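Local coordinates for protein spore cortex-lytic enzyme (Bacillus cereus ATCC 14579, PDB 6TCI) that probably cleaves spore cortex peptidoglycan as a germination amidase, this chain being its N-terminal, putative peptidoglycan-binding domain, at residues Val6-Ala11 / Asp57-Ala62; Glu18-Leu23 / Trp39-Ala44. All coordinates share one frame; numbering follows the deposited sequence.

Contact 1 (Val6-Ala11 / Asp57-Ala62); sequences VIQRGA and DGLAGA
I7 and A60 face each other in a single antiparallel beta bridge, a hydrogen-bonded pair joining two extended loops of this small three-helix peptidoglycan-binding domain. I7 N donates to A60 O at 3.0 Å. The return bond runs from A60 N to I7 O at 2.8 Å. On one face of the bridge the side chains of these two residues meet, I7 CB standing 4.1 Å from A60 CB. Both are buried: the small methyl of A60 fits beside the branched I7, whose side chain also touches F2, F37 and D15, V16 and L19 of helix 14-25, a place suited to a large aliphatic group.

The other face carries V6, Q8 and L59 and is exposed. L59 CD2 touches both V6 and Q8. V6 CG1, anti to its own nitrogen (chi1 171°), meets it at 4.1 Å, the two side chains slanting across each other. Q8 instead runs alongside L59, pointing the same way, and lays its aliphatic CB 4.0 Å from L59 CG; its extended chain also brings the amide carbon near CD2. Leucine and the carbon part of glutamine thus shelter each other at the surface.

Beyond the bridge a water continues the link, accepting from R9 N and donating to G58 O. Glycine suits positions 10 and 58, whose positive phi would press a side chain against the preceding carbonyl; G10 lies within the type II turn from Q8 to A11. Q49 of helix 39-51 holds the D57 and G58 nitrogens through OE1. D57 itself forms an Asx turn, its OD1 accepting from L59 N at 3.0 Å on the anti side, 32° out of the carboxylate plane.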
loop_
_atom_site.group_PDB
_atom_site.type_symbol
_atom_site.label_atom_id
_atom_site.label_comp_id
_atom_site.label_asym_id
_atom_site.label_seq_id
_atom_site.Cartn_x
_atom_site.Cartn_y
_atom_site.Cartn_z
ATOM N N VAL A 6 -8.591 -0.146 -7.504
ATOM C CA VAL A 6 -7.136 -0.051 -7.477
ATOM C C VAL A 6 -6.734 1.198 -6.707
ATOM O O VAL A 6 -7.278 2.286 -6.933
ATOM C CB VAL A 6 -6.589 -0.010 -8.914
ATOM C CG1 VAL A 6 -5.101 0.317 -8.921
ATOM C CG2 VAL A 6 -6.841 -1.335 -9.630
ATOM N N ILE A 7 -5.773 1.052 -5.790
ATOM C CA ILE A 7 -5.270 2.172 -4.999
ATOM C C ILE A 7 -4.012 2.691 -5.672
ATOM O O ILE A 7 -3.047 1.938 -5.862
ATOM C CB ILE A 7 -4.968 1.757 -3.551
ATOM C CG1 ILE A 7 -6.017 0.788 -3.006
ATOM C CG2 ILE A 7 -4.857 2.991 -2.661
ATOM C CD1 ILE A 7 -5.674 0.287 -1.608
ATOM N N GLN A 8 -4.004 3.976 -6.023
ATOM C CA GLN A 8 -2.859 4.530 -6.729
ATOM C C GLN A 8 -2.674 5.986 -6.342
ATOM O O GLN A 8 -3.507 6.585 -5.659
ATOM C CB GLN A 8 -3.018 4.395 -8.241
ATOM C CG GLN A 8 -4.133 5.233 -8.787
ATOM C CD GLN A 8 -4.081 5.311 -10.293
ATOM O OE1 GLN A 8 -4.998 4.869 -10.977
ATOM N NE2 GLN A 8 -2.995 5.867 -10.818
ATOM N N ARG A 9 -1.571 6.548 -6.825
ATOM C CA ARG A 9 -1.227 7.939 -6.587
ATOM C C ARG A 9 -2.408 8.861 -6.859
ATOM O O ARG A 9 -3.107 8.725 -7.871
ATOM C CB ARG A 9 -0.060 8.278 -7.505
ATOM C CG ARG A 9 0.204 9.723 -7.701
ATOM C CD ARG A 9 1.182 9.875 -8.824
ATOM N NE ARG A 9 1.747 11.199 -8.820
ATOM C CZ ARG A 9 2.800 11.523 -9.554
ATOM N NH1 ARG A 9 3.353 10.598 -10.327
ATOM N NH2 ARG A 9 3.284 12.751 -9.516
ATOM N N GLY A 10 -2.635 9.802 -5.936
ATOM C CA GLY A 10 -3.733 10.734 -6.030
ATOM C C GLY A 10 -4.971 10.319 -5.268
ATOM O O GLY A 10 -5.834 11.164 -5.000
ATOM N N ALA A 11 -5.082 9.045 -4.918
ATOM C CA ALA A 11 -6.220 8.578 -4.154
ATOM C C ALA A 11 -6.170 9.123 -2.733
ATOM O O ALA A 11 -5.109 9.469 -2.198
ATOM C CB ALA A 11 -6.221 7.055 -4.082
ATOM N N ASP A 57 5.257 -1.557 -9.354
ATOM C CA ASP A 57 4.635 -0.490 -10.131
ATOM C C ASP A 57 4.017 0.620 -9.283
ATOM O O ASP A 57 3.721 1.702 -9.804
ATOM C CB ASP A 57 3.602 -1.052 -11.106
ATOM C CG ASP A 57 2.617 -1.985 -10.440
ATOM O OD1 ASP A 57 2.227 -1.718 -9.281
ATOM O OD2 ASP A 57 2.224 -2.989 -11.083
ATOM N N GLY A 58 3.818 0.386 -7.984
ATOM C CA GLY A 58 3.224 1.418 -7.158
ATOM C C GLY A 58 1.722 1.553 -7.261
ATOM O O GLY A 58 1.177 2.562 -6.796
ATOM N N LEU A 59 1.032 0.571 -7.839
ATOM C CA LEU A 59 -0.425 0.529 -7.871
ATOM C C LEU A 59 -0.864 -0.730 -7.146
ATOM O O LEU A 59 -0.354 -1.816 -7.432
ATOM C CB LEU A 59 -0.952 0.461 -9.308
ATOM C CG LEU A 59 -0.818 1.708 -10.185
ATOM C CD1 LEU A 59 0.481 1.669 -10.958
ATOM C CD2 LEU A 59 -2.007 1.827 -11.137
ATOM N N ALA A 60 -1.821 -0.598 -6.227
ATOM C CA ALA A 60 -2.282 -1.744 -5.445
ATOM C C ALA A 60 -3.579 -2.268 -6.049
ATOM O O ALA A 60 -4.661 -1.746 -5.769
ATOM C CB ALA A 60 -2.430 -1.393 -3.968
ATOM N N GLY A 61 -3.458 -3.285 -6.900
ATOM C CA GLY A 61 -4.583 -4.064 -7.373
ATOM C C GLY A 61 -4.822 -5.270 -6.485
ATOM O O GLY A 61 -4.316 -5.362 -5.368
ATOM N N ALA A 62 -5.603 -6.220 -7.016
ATOM C CA ALA A 62 -6.045 -7.362 -6.211
ATOM C C ALA A 62 -4.869 -8.157 -5.652
ATOM O O ALA A 62 -4.844 -8.495 -4.462
ATOM C CB ALA A 62 -6.965 -8.266 -7.034
HETATM O O HOH W 1 0.573 5.034 -7.877
#

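Contact 2 (Glu18-Leu23 / Trp39-Ala44); sequences ELQSRL and WGTYWA
Q20 reaches across to T41, its NE2 donating to the threonine OG1 at 2.9 Å with an N-H...O angle of 173°. The hydroxyl lies almost in the amide plane, while the two side chains cross at about a right angle. T41 suits this place because it divides its work: OG1 takes the polar bond, whereas CG2, lying beside the carbonyl carbon, touches L19 CD2 at 3.8 Å. One turn farther along, L23 CD1 rests 4.0 Å from A44 CB; the small alanine lets the leucine come close to the opposite helix.

A second shell fixes the buried amide. Q20 OE1 accepts from G35 N and NE2 also donates to D34 OD1, so both ends of the amide are satisfied and its flip is decided; Y29 and V33 pack against the side chain.

The axes of segments 18-23 and 39-44 approach to 10.6 Å, with 53° between their N-to-C directions, and the contact lies in the core of the domain. L68 of helix 62-71 touches both L19 and L23, and L23 also meets L45 and F48 farther along helix 39-51, so all three helices converge here.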
loop_
_atom_site.group_PDB
_atom_site.type_symbol
_atom_site.label_atom_id
_atom_site.label_comp_id
_atom_site.label_asym_id
_atom_site.label_seq_id
_atom_site.Cartn_x
_atom_site.Cartn_y
_atom_site.Cartn_z
ATOM N N GLU A 18 -5.834 2.448 5.182
ATOM C CA GLU A 18 -5.490 1.057 5.472
ATOM C C GLU A 18 -4.196 0.647 4.781
ATOM O O GLU A 18 -3.370 -0.061 5.374
ATOM C CB GLU A 18 -6.628 0.113 5.092
ATOM C CG GLU A 18 -6.266 -1.345 5.305
ATOM C CD GLU A 18 -7.445 -2.282 5.197
ATOM O OE1 GLU A 18 -8.600 -1.802 5.218
ATOM O OE2 GLU A 18 -7.206 -3.505 5.075
ATOM N N LEU A 19 -3.996 1.088 3.535
ATOM C CA LEU A 19 -2.766 0.768 2.815
ATOM C C LEU A 19 -1.544 1.315 3.548
ATOM O O LEU A 19 -0.560 0.594 3.771
ATOM C CB LEU A 19 -2.833 1.337 1.397
ATOM C CG LEU A 19 -1.552 1.171 0.569
ATOM C CD1 LEU A 19 -1.381 -0.269 0.184
ATOM C CD2 LEU A 19 -1.604 2.040 -0.681
ATOM N N GLN A 20 -1.588 2.597 3.920
ATOM C CA GLN A 20 -0.466 3.199 4.632
ATOM C C GLN A 20 -0.235 2.514 5.970
ATOM O O GLN A 20 0.911 2.293 6.368
ATOM C CB GLN A 20 -0.709 4.693 4.847
ATOM C CG GLN A 20 -0.637 5.511 3.568
ATOM C CD GLN A 20 -1.060 6.948 3.789
ATOM O OE1 GLN A 20 -1.795 7.249 4.737
ATOM N NE2 GLN A 20 -0.612 7.846 2.912
ATOM N N SER A 21 -1.316 2.163 6.670
ATOM C CA SER A 21 -1.180 1.532 7.980
ATOM C C SER A 21 -0.576 0.137 7.870
ATOM O O SER A 21 0.282 -0.244 8.686
ATOM C CB SER A 21 -2.545 1.463 8.667
ATOM O OG SER A 21 -3.079 2.768 8.877
ATOM N N ARG A 22 -1.033 -0.658 6.897
ATOM C CA ARG A 22 -0.442 -1.984 6.723
ATOM C C ARG A 22 1.021 -1.881 6.311
ATOM O O ARG A 22 1.868 -2.632 6.812
ATOM C CB ARG A 22 -1.237 -2.796 5.704
ATOM C CG ARG A 22 -2.579 -3.281 6.235
ATOM C CD ARG A 22 -3.279 -4.192 5.237
ATOM N NE ARG A 22 -4.632 -4.570 5.649
ATOM C CZ ARG A 22 -4.924 -5.618 6.415
ATOM N NH1 ARG A 22 -3.960 -6.411 6.882
ATOM N NH2 ARG A 22 -6.191 -5.882 6.709
ATOM N N LEU A 23 1.343 -0.949 5.407
ATOM C CA LEU A 23 2.736 -0.770 5.010
ATOM C C LEU A 23 3.584 -0.304 6.186
ATOM O O LEU A 23 4.759 -0.663 6.287
ATOM C CB LEU A 23 2.841 0.214 3.844
ATOM C CG LEU A 23 2.331 -0.263 2.483
ATOM C CD1 LEU A 23 2.280 0.892 1.503
ATOM C CD2 LEU A 23 3.218 -1.359 1.935
ATOM N N TRP A 39 4.112 10.610 -2.731
ATOM C CA TRP A 39 5.411 9.979 -2.955
ATOM C C TRP A 39 5.737 8.946 -1.882
ATOM O O TRP A 39 6.208 7.843 -2.192
ATOM C CB TRP A 39 6.516 11.036 -2.995
ATOM C CG TRP A 39 7.844 10.427 -2.665
ATOM C CD1 TRP A 39 8.505 10.498 -1.478
ATOM C CD2 TRP A 39 8.643 9.599 -3.520
ATOM N NE1 TRP A 39 9.675 9.778 -1.543
ATOM C CE2 TRP A 39 9.785 9.221 -2.789
ATOM C CE3 TRP A 39 8.508 9.155 -4.838
ATOM C CZ2 TRP A 39 10.778 8.404 -3.323
ATOM C CZ3 TRP A 39 9.501 8.353 -5.373
ATOM C CH2 TRP A 39 10.618 7.983 -4.616
ATOM N N GLY A 40 5.503 9.281 -0.614
ATOM C CA GLY A 40 5.895 8.371 0.444
ATOM C C GLY A 40 5.158 7.051 0.376
ATOM O O GLY A 40 5.717 6.004 0.717
ATOM N N THR A 41 3.902 7.083 -0.069
ATOM C CA THR A 41 3.120 5.863 -0.226
ATOM C C THR A 41 3.548 5.094 -1.470
ATOM O O THR A 41 3.639 3.861 -1.443
ATOM C CB THR A 41 1.638 6.237 -0.298
ATOM O OG1 THR A 41 1.292 7.030 0.847
ATOM C CG2 THR A 41 0.762 5.008 -0.345
ATOM N N TYR A 42 3.813 5.816 -2.561
ATOM C CA TYR A 42 4.327 5.206 -3.783
ATOM C C TYR A 42 5.627 4.467 -3.508
ATOM O O TYR A 42 5.791 3.299 -3.886
ATOM C CB TYR A 42 4.554 6.333 -4.790
ATOM C CG TYR A 42 5.146 5.974 -6.137
ATOM C CD1 TYR A 42 4.346 5.509 -7.175
ATOM C CD2 TYR A 42 6.501 6.171 -6.390
ATOM C CE1 TYR A 42 4.888 5.212 -8.415
ATOM C CE2 TYR A 42 7.049 5.889 -7.632
ATOM C CZ TYR A 42 6.242 5.413 -8.640
ATOM O OH TYR A 42 6.791 5.125 -9.869
ATOM N N TRP A 43 6.567 5.141 -2.830
ATOM C CA TRP A 43 7.859 4.547 -2.496
ATOM C C TRP A 43 7.695 3.316 -1.608
ATOM O O TRP A 43 8.245 2.244 -1.897
ATOM C CB TRP A 43 8.701 5.619 -1.801
ATOM C CG TRP A 43 10.036 5.189 -1.276
ATOM C CD1 TRP A 43 10.411 5.132 0.034
ATOM C CD2 TRP A 43 11.188 4.811 -2.039
ATOM N NE1 TRP A 43 11.715 4.720 0.139
ATOM C CE2 TRP A 43 12.217 4.512 -1.120
ATOM C CE3 TRP A 43 11.445 4.674 -3.405
ATOM C CZ2 TRP A 43 13.487 4.100 -1.524
ATOM C CZ3 TRP A 43 12.708 4.256 -3.804
ATOM C CH2 TRP A 43 13.710 3.978 -2.866
ATOM N N ALA A 44 6.944 3.456 -0.511
ATOM C CA ALA A 44 6.727 2.329 0.392
ATOM C C ALA A 44 6.091 1.154 -0.332
ATOM O O ALA A 44 6.483 0.001 -0.128
ATOM C CB ALA A 44 5.837 2.759 1.559
#

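From the N terminus, the chain first passes through 6-11, then enters helix 14-25, which supplies 18-23. The loop carrying D34 and G35 brings it to helix 39-51, where contact 2 closes a short loop with 15 residues between its segments. Only after that helix does 57-62 return to 6-11, so contact 1 closes a longer loop of 45 residues that encloses contact 2; the two nest. Segment 57-62 leads straight into helix 62-71, which starts at A62. Contact 1 thus ties the N-terminal loop to the one before the last helix, and contact 2 joins the first two helices. They touch where I7 CG2 packs on L19 CD2 at 3.9 Å and Y42 borders D57 and G58.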